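Local coordinates for aminopeptidase YwaD (Bacillus subtilis, PDB 6HC6), which removes N-terminal amino acids, among them arginine, lysine and leucine, from peptides, as a monomeric zinc aminopeptidase of the M28 family that carries two zinc ions, at residues R352-K357 with G419-A424; K311-S316 with A379-A384; T267-E272 with E413-A418. All blocks are in the same frame, centred on the assembly; numbering follows the deposited sequence. Where two conformers were deposited one is given.

From the N terminus, helix 260-277 supplies the first partner, T267-E272, which waits until E413-A418 for its mate; interaction 3 thus closes the longest loop. Interaction 2, K311-S316 with A379-A384, falls wholly within that loop. Interaction 1 begins at R352-K357 and ends at G419-A424, so its loop crosses those of both others. Interactions 1 and 3 pack helices 346-358 and 260-277 on helix 412-430 and touch, CA of G419 lying 3.8 Å from CG1 of V269. Interaction 2 joins helix 310-315 and the start of strand 316-322 to the loop before strand 382-389; its centre is about 22 Å from that of interaction 1 and about 24 Å from that of interaction 3.

Interaction 1. Residues R352-K357 with G419-A424; sequences RTAAEK and GDLVTA
A354 meets A424 methyl to methyl, the CB atom of A354 lying 3.6 Å from CB of A424. The A354 methyl also rests on the backbone of its partner, 3.6 Å from C of A424, so small side chains let one helix press against the main chain of the other. A turn earlier on the second helix, L421 fills the adjoining position: its CD2 reaches 3.7 Å from N of A355, and the same methyl lies 3.9 Å from CB of A355. CD2 of L421 also approaches CB of A354, at 4.1 Å, and thus sits against both alanines. With CG anti to the backbone N (chi1 -178°), L421 is carried across to helix 346-358, although its CB leaves the backbone to one side. The axes of the two segments approach to 8.5 Å at 123° between their N-to-C directions, with no hydrogen bond between them. Behind this apolar layer, the hydroxyl of T423 turns back to O of G419, OG1 donating at 2.7 Å, so this buried hydroxyl finds a partner in its own helix. The G419 carbonyl also takes the backbone N of T423, and the two donors grip it from opposite faces of its plane. One turn back on the same helix, NE2 of Q416 bonds OD2 of D420. Around the contact, L421 and A424 also touch I358 at the end of helix 346-358, L421 lies on F386 of strand 382-389, and T423 packs on M273 of helix 260-277.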
ATOM      1  N   ARG A 352      10.409 -15.976 -14.971  1.00 35.07           N
ATOM      2  CA  ARG A 352      11.670 -16.654 -15.256  1.00 36.88           C
ATOM      3  C   ARG A 352      11.887 -16.769 -16.755  1.00 34.91           C
ATOM      4  O   ARG A 352      12.966 -16.451 -17.268  1.00 35.92           O
ATOM      5  CB  ARG A 352      11.697 -18.040 -14.597  1.00 46.58           C
ATOM      6  CG  ARG A 352      12.546 -19.064 -15.346  1.00 56.16           C
ATOM      7  CD  ARG A 352      12.369 -20.555 -14.867  1.00 61.08           C
ATOM      8  NE  ARG A 352      11.127 -21.253 -15.187  1.00 69.17           N
ATOM      9  CZ  ARG A 352      10.402 -21.987 -14.322  1.00 70.97           C
ATOM     10  NH1 ARG A 352      10.781 -22.049 -13.042  1.00 85.28           N
ATOM     11  NH2 ARG A 352       9.315 -22.618 -14.753  1.00 63.59           N
ATOM     12  N   THR A 353      10.869 -17.243 -17.473  1.00 33.18           N
ATOM     13  CA  THR A 353      10.973 -17.388 -18.917  1.00 35.34           C
ATOM     14  C   THR A 353      11.235 -16.047 -19.590  1.00 33.41           C
ATOM     15  O   THR A 353      12.089 -15.946 -20.482  1.00 36.06           O
ATOM     16  CB  THR A 353       9.691 -18.018 -19.449  1.00 35.53           C
ATOM     17  OG1 THR A 353       9.586 -19.360 -18.957  1.00 42.17           O
ATOM     18  CG2 THR A 353       9.688 -18.013 -20.960  1.00 41.64           C
ATOM     19  N   ALA A 354      10.501 -15.006 -19.183  1.00 30.75           N
ATOM     20  CA  ALA A 354      10.675 -13.689 -19.788  1.00 32.07           C
ATOM     21  C   ALA A 354      12.079 -13.155 -19.542  1.00 31.32           C
ATOM     22  O   ALA A 354      12.706 -12.587 -20.448  1.00 36.11           O
ATOM     23  CB  ALA A 354       9.634 -12.715 -19.237  1.00 28.51           C
ATOM     24  N   ALA A 355      12.587 -13.319 -18.319  1.00 30.49           N
ATOM     25  CA  ALA A 355      13.935 -12.847 -18.015  1.00 31.51           C
ATOM     26  C   ALA A 355      14.958 -13.505 -18.931  1.00 37.58           C
ATOM     27  O   ALA A 355      15.902 -12.853 -19.393  1.00 39.74           O
ATOM     28  CB  ALA A 355      14.265 -13.116 -16.548  1.00 38.66           C
ATOM     29  N   GLU A 356      14.775 -14.792 -19.219  1.00 36.32           N
ATOM     30  CA  GLU A 356      15.664 -15.472 -20.160  1.00 38.78           C
ATOM     31  C   GLU A 356      15.541 -14.901 -21.569  1.00 43.26           C
ATOM     32  O   GLU A 356      16.549 -14.728 -22.264  1.00 48.70           O
ATOM     33  CB  GLU A 356      15.379 -16.974 -20.164  1.00 49.71           C
ATOM     34  CG  GLU A 356      15.750 -17.671 -18.861  1.00 65.54           C
ATOM     35  CD  GLU A 356      15.050 -19.012 -18.671  1.00 75.88           C
ATOM     36  OE1 GLU A 356      15.342 -19.696 -17.664  1.00 77.14           O
ATOM     37  OE2 GLU A 356      14.217 -19.386 -19.526  1.00 76.20           O
ATOM     38  N   LYS A 357      14.318 -14.612 -22.022  1.00 40.12           N
ATOM     39  CA  LYS A 357      14.152 -14.131 -23.391  1.00 43.39           C
ATOM     40  C   LYS A 357      14.765 -12.744 -23.578  1.00 47.92           C
ATOM     41  O   LYS A 357      15.371 -12.465 -24.620  1.00 44.61           O
ATOM     42  CB  LYS A 357      12.671 -14.128 -23.784  1.00 47.02           C
ATOM     43  CG  LYS A 357      12.425 -13.745 -25.245  1.00 52.91           C
ATOM     44  CD  LYS A 357      11.064 -14.224 -25.749  1.00 57.35           C
ATOM     45  CE  LYS A 357      11.074 -14.458 -27.262  1.00 61.29           C
ATOM     46  NZ  LYS A 357      11.629 -15.787 -27.664  1.00 64.89           N
ATOM     47  N   GLY A 419       9.341  -2.546 -16.495  1.00 26.85           N
ATOM     48  CA  GLY A 419       8.288  -2.604 -17.500  1.00 24.42           C
ATOM     49  C   GLY A 419       8.551  -3.644 -18.574  1.00 26.76           C
ATOM     50  O   GLY A 419       7.654  -4.407 -18.953  1.00 27.75           O
ATOM     51  N   ASP A 420       9.784  -3.689 -19.084  1.00 25.38           N
ATOM     52  CA  ASP A 420      10.112  -4.678 -20.110  1.00 27.84           C
ATOM     53  C   ASP A 420      10.002  -6.097 -19.565  1.00 29.31           C
ATOM     54  O   ASP A 420       9.519  -7.001 -20.259  1.00 27.32           O
ATOM     55  CB  ASP A 420      11.510  -4.425 -20.672  1.00 32.78           C
ATOM     56  CG  ASP A 420      11.548  -3.246 -21.627  1.00 38.32           C
ATOM     57  OD1 ASP A 420      10.522  -2.992 -22.297  1.00 34.87           O
ATOM     58  OD2 ASP A 420      12.603  -2.578 -21.714  1.00 35.47           O
ATOM     59  N   LEU A 421      10.414  -6.310 -18.313  1.00 26.36           N
ATOM     60  CA  LEU A 421      10.369  -7.661 -17.755  1.00 25.98           C
ATOM     61  C   LEU A 421       8.930  -8.124 -17.546  1.00 24.18           C
ATOM     62  O   LEU A 421       8.555  -9.220 -17.976  1.00 26.32           O
ATOM     63  CB  LEU A 421      11.156  -7.721 -16.438  1.00 27.05           C
ATOM     64  CG  LEU A 421      11.289  -9.061 -15.701  1.00 24.48           C
ATOM     65  CD1 LEU A 421      10.030  -9.435 -14.880  1.00 28.29           C
ATOM     66  CD2 LEU A 421      11.651 -10.183 -16.669  1.00 26.11           C
ATOM     67  N   VAL A 422       8.115  -7.321 -16.859  1.00 23.99           N
ATOM     68  CA  VAL A 422       6.756  -7.767 -16.563  0.58 25.01           C
ATOM     69  C   VAL A 422       5.904  -7.780 -17.827  1.00 28.95           C
ATOM     70  O   VAL A 422       4.996  -8.616 -17.969  1.00 23.34           O
ATOM     71  CB  VAL A 422       6.126  -6.895 -15.460  0.58 22.90           C
ATOM     72  CG1 VAL A 422       4.790  -7.476 -15.034  0.58 20.40           C
ATOM     73  CG2 VAL A 422       7.071  -6.776 -14.256  0.58 23.19           C
ATOM     74  N   THR A 423       6.177  -6.875 -18.777  1.00 21.17           N
ATOM     75  CA  THR A 423       5.435  -6.929 -20.039  1.00 24.68           C
ATOM     76  C   THR A 423       5.726  -8.226 -20.782  1.00 27.97           C
ATOM     77  O   THR A 423       4.815  -8.861 -21.329  1.00 27.89           O
ATOM     78  CB  THR A 423       5.767  -5.719 -20.917  1.00 26.93           C
ATOM     79  OG1 THR A 423       5.284  -4.529 -20.282  1.00 22.23           O
ATOM     80  CG2 THR A 423       5.100  -5.844 -22.281  1.00 26.89           C
ATOM     81  N   ALA A 424       6.992  -8.647 -20.798  1.00 31.02           N
ATOM     82  CA  ALA A 424       7.331  -9.902 -21.449  1.00 33.18           C
ATOM     83  C   ALA A 424       6.752 -11.086 -20.693  1.00 25.28           C
ATOM     84  O   ALA A 424       6.383 -12.093 -21.305  1.00 28.33           O
ATOM     85  CB  ALA A 424       8.847 -10.042 -21.582  1.00 27.10           C
TER

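Interaction 2. Residues K311-S316 with A379-A384; sequences KELKRS and AGIDSA
S316 and I381 stand with CA atoms 6.3 Å apart, where helix 310-315 gives way to strand 316-322 and a loop runs into strand 382-389. G380 ends the preceding helix 373-378 in a Schellman motif, its positive phi of 91° breaking the chain's helical course just before I381, whose CB points toward K311-S316. There CD1 of I381 lies 3.5 Å from CB of S316, with CG1 of the isoleucine nearly as close. L313 comes in at about a right angle to I381, CD2 of L313 being 4.0 Å from CD1 of I381; the same leucine methyl meets CB of A379 at 4.2 Å. The serine hydroxyl lies at the edge of this apolar contact, its polar needs met by other partners: OG of S316 donates to O of E312 at 2.6 Å, from above the carbonyl plane, and is also hydrogen-bonded with OH of Y246 in strand 244-250. Replacing S316 by an alanine would remove OG and would probably leave the E312 carbonyl and the Y246 hydroxyl without this partner. The backbones of D382 and A384 pair with N319 in the central sheet. Cohesion across the two segments is therefore van der Waals packing alone.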
ATOM      1  N   LYS A 311     -17.644 -18.619 -10.622  1.00 37.57           N
ATOM      2  CA  LYS A 311     -17.291 -18.865 -12.018  1.00 39.36           C
ATOM      3  C   LYS A 311     -15.998 -18.154 -12.392  1.00 37.15           C
ATOM      4  O   LYS A 311     -15.102 -18.746 -13.004  1.00 34.97           O
ATOM      5  CB  LYS A 311     -18.424 -18.392 -12.922  1.00 47.86           C
ATOM      6  CG  LYS A 311     -19.276 -19.496 -13.509  1.00 57.94           C
ATOM      7  CD  LYS A 311     -20.526 -18.906 -14.128  1.00 63.82           C
ATOM      8  CE  LYS A 311     -20.888 -19.606 -15.419  1.00 68.08           C
ATOM      9  NZ  LYS A 311     -22.058 -18.962 -16.087  1.00 69.64           N
ATOM     10  N   GLU A 312     -15.900 -16.867 -12.048  1.00 34.79           N
ATOM     11  CA  GLU A 312     -14.692 -16.099 -12.339  1.00 31.73           C
ATOM     12  C   GLU A 312     -13.481 -16.651 -11.594  1.00 34.44           C
ATOM     13  O   GLU A 312     -12.360 -16.638 -12.121  1.00 31.97           O
ATOM     14  CB  GLU A 312     -14.897 -14.633 -11.966  1.00 37.48           C
ATOM     15  CG  GLU A 312     -15.854 -13.862 -12.853  1.00 36.24           C
ATOM     16  CD  GLU A 312     -16.139 -12.487 -12.288  1.00 32.56           C
ATOM     17  OE1 GLU A 312     -15.713 -11.485 -12.901  1.00 30.44           O
ATOM     18  OE2 GLU A 312     -16.779 -12.414 -11.213  1.00 36.24           O
ATOM     19  N   LEU A 313     -13.675 -17.093 -10.350  1.00 30.37           N
ATOM     20  CA  LEU A 313     -12.564 -17.669  -9.602  1.00 32.85           C
ATOM     21  C   LEU A 313     -12.026 -18.913 -10.295  1.00 29.28           C
ATOM     22  O   LEU A 313     -10.809 -19.097 -10.397  1.00 33.92           O
ATOM     23  CB  LEU A 313     -12.998 -17.997  -8.169  1.00 31.32           C
ATOM     24  CG  LEU A 313     -13.295 -16.790  -7.277  1.00 33.33           C
ATOM     25  CD1 LEU A 313     -13.831 -17.244  -5.926  1.00 42.31           C
ATOM     26  CD2 LEU A 313     -12.037 -15.942  -7.103  1.00 31.10           C
ATOM     27  N   LYS A 314     -12.919 -19.783 -10.771  1.00 30.12           N
ATOM     28  CA  LYS A 314     -12.463 -20.971 -11.489  1.00 35.56           C
ATOM     29  C   LYS A 314     -11.694 -20.599 -12.751  1.00 33.33           C
ATOM     30  O   LYS A 314     -10.733 -21.282 -13.118  1.00 43.40           O
ATOM     31  CB  LYS A 314     -13.645 -21.873 -11.827  1.00 45.62           C
ATOM     32  CG  LYS A 314     -14.394 -22.370 -10.605  1.00 61.72           C
ATOM     33  CD  LYS A 314     -13.433 -22.841  -9.521  1.00 68.05           C
ATOM     34  CE  LYS A 314     -14.119 -22.903  -8.164  1.00 71.34           C
ATOM     35  NZ  LYS A 314     -14.419 -21.547  -7.622  1.00 70.61           N
ATOM     36  N   ARG A 315     -12.097 -19.515 -13.429  1.00 35.87           N
ATOM     37  CA  ARG A 315     -11.403 -19.079 -14.637  1.00 33.84           C
ATOM     38  C   ARG A 315     -10.136 -18.291 -14.340  1.00 28.58           C
ATOM     39  O   ARG A 315      -9.372 -18.021 -15.271  1.00 31.15           O
ATOM     40  CB  ARG A 315     -12.295 -18.189 -15.522  1.00 32.75           C
ATOM     41  CG  ARG A 315     -13.645 -18.711 -15.893  1.00 43.77           C
ATOM     42  CD  ARG A 315     -14.198 -17.891 -17.061  1.00 44.68           C
ATOM     43  NE  ARG A 315     -14.891 -16.656 -16.684  1.00 36.10           N
ATOM     44  CZ  ARG A 315     -14.622 -15.449 -17.186  1.00 37.99           C
ATOM     45  NH1 ARG A 315     -13.649 -15.288 -18.066  1.00 36.26           N
ATOM     46  NH2 ARG A 315     -15.322 -14.391 -16.797  1.00 43.19           N
ATOM     47  N   SER A 316      -9.904 -17.899 -13.088  1.00 25.75           N
ATOM     48  CA  SER A 316      -8.812 -16.985 -12.775  1.00 23.06           C
ATOM     49  C   SER A 316      -7.479 -17.711 -12.827  1.00 35.42           C
ATOM     50  O   SER A 316      -7.286 -18.719 -12.142  1.00 34.09           O
ATOM     51  CB  SER A 316      -9.015 -16.373 -11.397  1.00 24.64           C
ATOM     52  OG  SER A 316     -10.139 -15.512 -11.383  1.00 28.34           O
ATOM     53  N   ALA A 379      -7.387 -16.495  -2.385  1.00 28.43           N
ATOM     54  CA  ALA A 379      -8.463 -17.107  -3.154  1.00 29.91           C
ATOM     55  C   ALA A 379      -7.986 -18.263  -4.025  1.00 29.87           C
ATOM     56  O   ALA A 379      -8.798 -18.849  -4.753  1.00 27.81           O
ATOM     57  CB  ALA A 379      -9.151 -16.056  -4.030  1.00 28.17           C
ATOM     58  N   GLY A 380      -6.703 -18.602  -3.962  1.00 28.53           N
ATOM     59  CA  GLY A 380      -6.156 -19.726  -4.690  1.00 27.22           C
ATOM     60  C   GLY A 380      -5.630 -19.407  -6.069  1.00 31.09           C
ATOM     61  O   GLY A 380      -5.362 -20.334  -6.844  1.00 31.09           O
ATOM     62  N   ILE A 381      -5.484 -18.133  -6.405  1.00 26.39           N
ATOM     63  CA  ILE A 381      -5.052 -17.706  -7.727  1.00 29.50           C
ATOM     64  C   ILE A 381      -3.559 -17.428  -7.663  1.00 25.34           C
ATOM     65  O   ILE A 381      -3.100 -16.703  -6.776  1.00 25.38           O
ATOM     66  CB  ILE A 381      -5.831 -16.457  -8.176  1.00 27.97           C
ATOM     67  CG1 ILE A 381      -7.337 -16.751  -8.225  1.00 22.54           C
ATOM     68  CG2 ILE A 381      -5.317 -15.947  -9.508  1.00 26.26           C
ATOM     69  CD1 ILE A 381      -8.175 -15.482  -8.070  1.00 23.92           C
ATOM     70  N   ASP A 382      -2.797 -18.017  -8.581  1.00 26.53           N
ATOM     71  CA  ASP A 382      -1.366 -17.724  -8.672  1.00 23.17           C
ATOM     72  C   ASP A 382      -1.136 -16.221  -8.750  1.00 20.53           C
ATOM     73  O   ASP A 382      -1.668 -15.552  -9.636  1.00 23.98           O
ATOM     74  CB  ASP A 382      -0.781 -18.384  -9.920  1.00 28.07           C
ATOM     75  CG  ASP A 382      -0.791 -19.893  -9.855  1.00 34.59           C
ATOM     76  OD1 ASP A 382      -1.870 -20.474  -9.625  1.00 39.25           O
ATOM     77  OD2 ASP A 382       0.276 -20.491 -10.100  1.00 29.27           O
ATOM     78  N   SER A 383      -0.318 -15.679  -7.848  1.00 20.07           N
ATOM     79  CA  SER A 383      -0.100 -14.239  -7.852  1.00 18.73           C
ATOM     80  C   SER A 383       1.291 -13.939  -7.327  1.00 23.75           C
ATOM     81  O   SER A 383       1.884 -14.737  -6.602  1.00 21.17           O
ATOM     82  CB  SER A 383      -1.112 -13.497  -6.978  1.00 23.40           C
ATOM     83  OG  SER A 383      -0.876 -13.769  -5.607  1.00 28.86           O
ATOM     84  N   ALA A 384       1.787 -12.770  -7.669  1.00 17.99           N
ATOM     85  CA  ALA A 384       3.037 -12.285  -7.149  1.00 18.06           C
ATOM     86  C   ALA A 384       3.093 -10.771  -7.242  1.00 20.17           C
ATOM     87  O   ALA A 384       2.405 -10.179  -7.980  1.00 19.25           O
ATOM     88  CB  ALA A 384       4.199 -12.849  -7.887  1.00 20.78           C
TER

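Interaction 3. Residues T267-E272 with E413-A418; sequences TSVMLE and ERLQQA
L415 sends its isobutyl group out with CG anti to its carbonyl carbon (chi1 -70°); with CD1 extended (chi2 170°), the other branch, CD2, is turned to helix 260-277. V269 answers with CG1 anti to the backbone N (chi1 174°), which places CG2 beside that N and facing the leucine. CG2 of V269 and CD2 of L415 then meet at 3.8 Å, the two branched side chains crossing at a slant. The CA atoms of V269 and L415 are 7.1 Å apart, the nearest backbone pair of the two segments. CD2 of L415 also comes within 4.3 Å of OG of S268, a looser contact; the hydroxyl's hydrogen bond goes to O of S265 in its own helix. No polar bond links the two segments directly; instead, both reach for the N-terminal chain that borders them. E272 accepts from N of K44 and bonds ND1 of H47, while Q416 uses OE1 for N of A45 and NE2 for O of F43. V269 also touches F43, and I52 of helix 45-59 touches both S268 and L415, so residues of the N-terminal chain and helix 45-59 pack beside the apolar pair, next to the bonds made by E272 and Q416. The contact lies near the metal site: helix 260-277 also carries D262, which bridges the two zinc ions, and the side chain of S268 is about 12 Å from a bound zinc ion. Helices 260-277 and 412-430 thus pack together beside the central mixed sheet, where Q417 and A418 touch W388 of strand 382-389, consistent with the alpha/beta fold of M28 zinc exopeptidases.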
ATOM      1  N   THR A 267       1.325   1.744 -10.757  1.00 17.25           N
ATOM      2  CA  THR A 267       0.161   2.195 -11.505  1.00 15.62           C
ATOM      3  C   THR A 267       0.556   2.601 -12.917  1.00 17.24           C
ATOM      4  O   THR A 267      -0.105   2.228 -13.898  1.00 18.36           O
ATOM      5  CB  THR A 267      -0.509   3.355 -10.768  1.00 13.74           C
ATOM      6  OG1 THR A 267      -0.930   2.911  -9.464  1.00 16.86           O
ATOM      7  CG2 THR A 267      -1.745   3.851 -11.543  1.00 16.33           C
ATOM      8  N   SER A 268       1.670   3.323 -13.039  1.00 20.21           N
ATOM      9  CA  SER A 268       2.103   3.830 -14.335  1.00 21.25           C
ATOM     10  C   SER A 268       2.599   2.708 -15.239  1.00 21.86           C
ATOM     11  O   SER A 268       2.350   2.726 -16.449  1.00 20.12           O
ATOM     12  CB  SER A 268       3.190   4.888 -14.125  1.00 19.82           C
ATOM     13  OG  SER A 268       4.428   4.286 -13.777  1.00 25.83           O
ATOM     14  N   VAL A 269       3.311   1.722 -14.679  1.00 20.18           N
ATOM     15  CA  VAL A 269       3.790   0.605 -15.492  1.00 18.06           C
ATOM     16  C   VAL A 269       2.621  -0.273 -15.928  1.00 18.12           C
ATOM     17  O   VAL A 269       2.589  -0.790 -17.053  1.00 21.40           O
ATOM     18  CB  VAL A 269       4.837  -0.199 -14.707  1.00 21.90           C
ATOM     19  CG1 VAL A 269       5.239  -1.446 -15.473  1.00 20.11           C
ATOM     20  CG2 VAL A 269       6.062   0.676 -14.406  1.00 23.72           C
ATOM     21  N   MET A 270       1.655  -0.467 -15.039  1.00 18.46           N
ATOM     22  CA  MET A 270       0.449  -1.193 -15.414  1.00 18.67           C
ATOM     23  C   MET A 270      -0.248  -0.521 -16.598  1.00 21.12           C
ATOM     24  O   MET A 270      -0.667  -1.195 -17.548  1.00 22.44           O
ATOM     25  CB  MET A 270      -0.478  -1.283 -14.201  1.00 20.18           C
ATOM     26  CG  MET A 270      -1.814  -1.985 -14.486  1.00 22.19           C
ATOM     27  SD  MET A 270      -3.079  -0.817 -15.021  1.00 24.65           S
ATOM     28  CE  MET A 270      -3.450   0.042 -13.480  1.00 20.07           C
ATOM     29  N   LEU A 271      -0.374   0.807 -16.570  1.00 22.43           N
ATOM     30  CA  LEU A 271      -1.090   1.490 -17.649  1.00 19.28           C
ATOM     31  C   LEU A 271      -0.309   1.435 -18.953  1.00 22.60           C
ATOM     32  O   LEU A 271      -0.894   1.261 -20.029  1.00 22.98           O
ATOM     33  CB  LEU A 271      -1.378   2.939 -17.252  1.00 18.69           C
ATOM     34  CG  LEU A 271      -2.472   3.062 -16.208  1.00 20.51           C
ATOM     35  CD1 LEU A 271      -2.528   4.488 -15.659  1.00 18.99           C
ATOM     36  CD2 LEU A 271      -3.829   2.667 -16.824  1.00 24.03           C
ATOM     37  N   GLU A 272       1.015   1.581 -18.885  1.00 22.35           N
ATOM     38  CA  GLU A 272       1.799   1.490 -20.110  1.00 22.87           C
ATOM     39  C   GLU A 272       1.806   0.070 -20.654  1.00 26.10           C
ATOM     40  O   GLU A 272       1.803  -0.130 -21.876  1.00 27.17           O
ATOM     41  CB  GLU A 272       3.225   1.987 -19.866  1.00 24.58           C
ATOM     42  CG  GLU A 272       4.166   1.781 -21.039  1.00 23.32           C
ATOM     43  CD  GLU A 272       3.821   2.626 -22.265  1.00 24.86           C
ATOM     44  OE1 GLU A 272       2.837   3.402 -22.240  1.00 28.57           O
ATOM     45  OE2 GLU A 272       4.540   2.500 -23.266  1.00 28.43           O
ATOM     46  N   GLU A 413      15.207   4.396 -16.078  1.00 26.92           N
ATOM     47  CA  GLU A 413      15.860   3.139 -16.427  1.00 31.65           C
ATOM     48  C   GLU A 413      15.274   1.983 -15.632  1.00 30.23           C
ATOM     49  O   GLU A 413      15.134   0.872 -16.156  1.00 30.87           O
ATOM     50  CB  GLU A 413      17.366   3.231 -16.188  1.00 41.04           C
ATOM     51  CG  GLU A 413      18.105   4.137 -17.147  1.00 55.62           C
ATOM     52  CD  GLU A 413      19.440   4.583 -16.581  1.00 70.29           C
ATOM     53  OE1 GLU A 413      19.548   5.754 -16.150  1.00 71.47           O
ATOM     54  OE2 GLU A 413      20.377   3.757 -16.557  1.00 69.43           O
ATOM     55  N   ARG A 414      14.940   2.228 -14.360  1.00 25.10           N
ATOM     56  CA  ARG A 414      14.315   1.197 -13.540  1.00 23.80           C
ATOM     57  C   ARG A 414      12.886   0.926 -13.982  1.00 22.38           C
ATOM     58  O   ARG A 414      12.471  -0.231 -14.048  1.00 23.07           O
ATOM     59  CB  ARG A 414      14.348   1.604 -12.064  1.00 25.47           C
ATOM     60  CG  ARG A 414      15.768   1.603 -11.482  1.00 30.65           C
ATOM     61  CD  ARG A 414      16.058   0.288 -10.776  1.00 24.79           C
ATOM     62  NE  ARG A 414      17.458   0.153 -10.363  1.00 26.61           N
ATOM     63  CZ  ARG A 414      17.976   0.703  -9.271  1.00 27.93           C
ATOM     64  NH1 ARG A 414      17.226   1.453  -8.480  1.00 25.63           N
ATOM     65  NH2 ARG A 414      19.253   0.494  -8.967  1.00 31.21           N
ATOM     66  N   LEU A 415      12.116   1.978 -14.284  1.00 26.15           N
ATOM     67  CA  LEU A 415      10.794   1.782 -14.871  1.00 20.77           C
ATOM     68  C   LEU A 415      10.878   0.968 -16.151  1.00 23.62           C
ATOM     69  O   LEU A 415      10.062   0.066 -16.382  1.00 25.66           O
ATOM     70  CB  LEU A 415      10.141   3.129 -15.172  1.00 23.76           C
ATOM     71  CG  LEU A 415       9.694   3.955 -13.965  1.00 23.63           C
ATOM     72  CD1 LEU A 415       9.290   5.353 -14.412  1.00 24.97           C
ATOM     73  CD2 LEU A 415       8.555   3.246 -13.230  1.00 21.28           C
ATOM     74  N   GLN A 416      11.860   1.281 -16.996  1.00 23.84           N
ATOM     75  CA  GLN A 416      11.991   0.604 -18.279  1.00 24.40           C
ATOM     76  C   GLN A 416      12.313  -0.872 -18.095  1.00 28.71           C
ATOM     77  O   GLN A 416      11.710  -1.734 -18.744  1.00 27.62           O
ATOM     78  CB  GLN A 416      13.071   1.295 -19.116  1.00 26.33           C
ATOM     79  CG  GLN A 416      13.228   0.718 -20.509  1.00 27.75           C
ATOM     80  CD  GLN A 416      12.034   1.052 -21.366  1.00 30.13           C
ATOM     81  OE1 GLN A 416      11.608   2.208 -21.429  1.00 28.98           O
ATOM     82  NE2 GLN A 416      11.471   0.040 -22.023  1.00 27.33           N
ATOM     83  N   GLN A 417      13.264  -1.183 -17.216  1.00 26.82           N
ATOM     84  CA  GLN A 417      13.665  -2.576 -17.040  1.00 31.02           C
ATOM     85  C   GLN A 417      12.555  -3.385 -16.383  1.00 30.49           C
ATOM     86  O   GLN A 417      12.271  -4.513 -16.805  1.00 26.25           O
ATOM     87  CB  GLN A 417      14.952  -2.650 -16.214  1.00 36.05           C
ATOM     88  CG  GLN A 417      15.426  -4.077 -15.906  1.00 48.84           C
ATOM     89  CD  GLN A 417      15.773  -4.892 -17.155  1.00 62.57           C
ATOM     90  OE1 GLN A 417      14.927  -5.604 -17.710  1.00 64.09           O
ATOM     91  NE2 GLN A 417      17.026  -4.800 -17.589  1.00 57.65           N
ATOM     92  N   ALA A 418      11.917  -2.826 -15.352  1.00 25.35           N
ATOM     93  CA  ALA A 418      10.764  -3.491 -14.753  1.00 24.24           C
ATOM     94  C   ALA A 418       9.634  -3.625 -15.768  1.00 23.48           C
ATOM     95  O   ALA A 418       9.028  -4.693 -15.903  1.00 22.03           O
ATOM     96  CB  ALA A 418      10.286  -2.725 -13.519  1.00 20.24           C
TER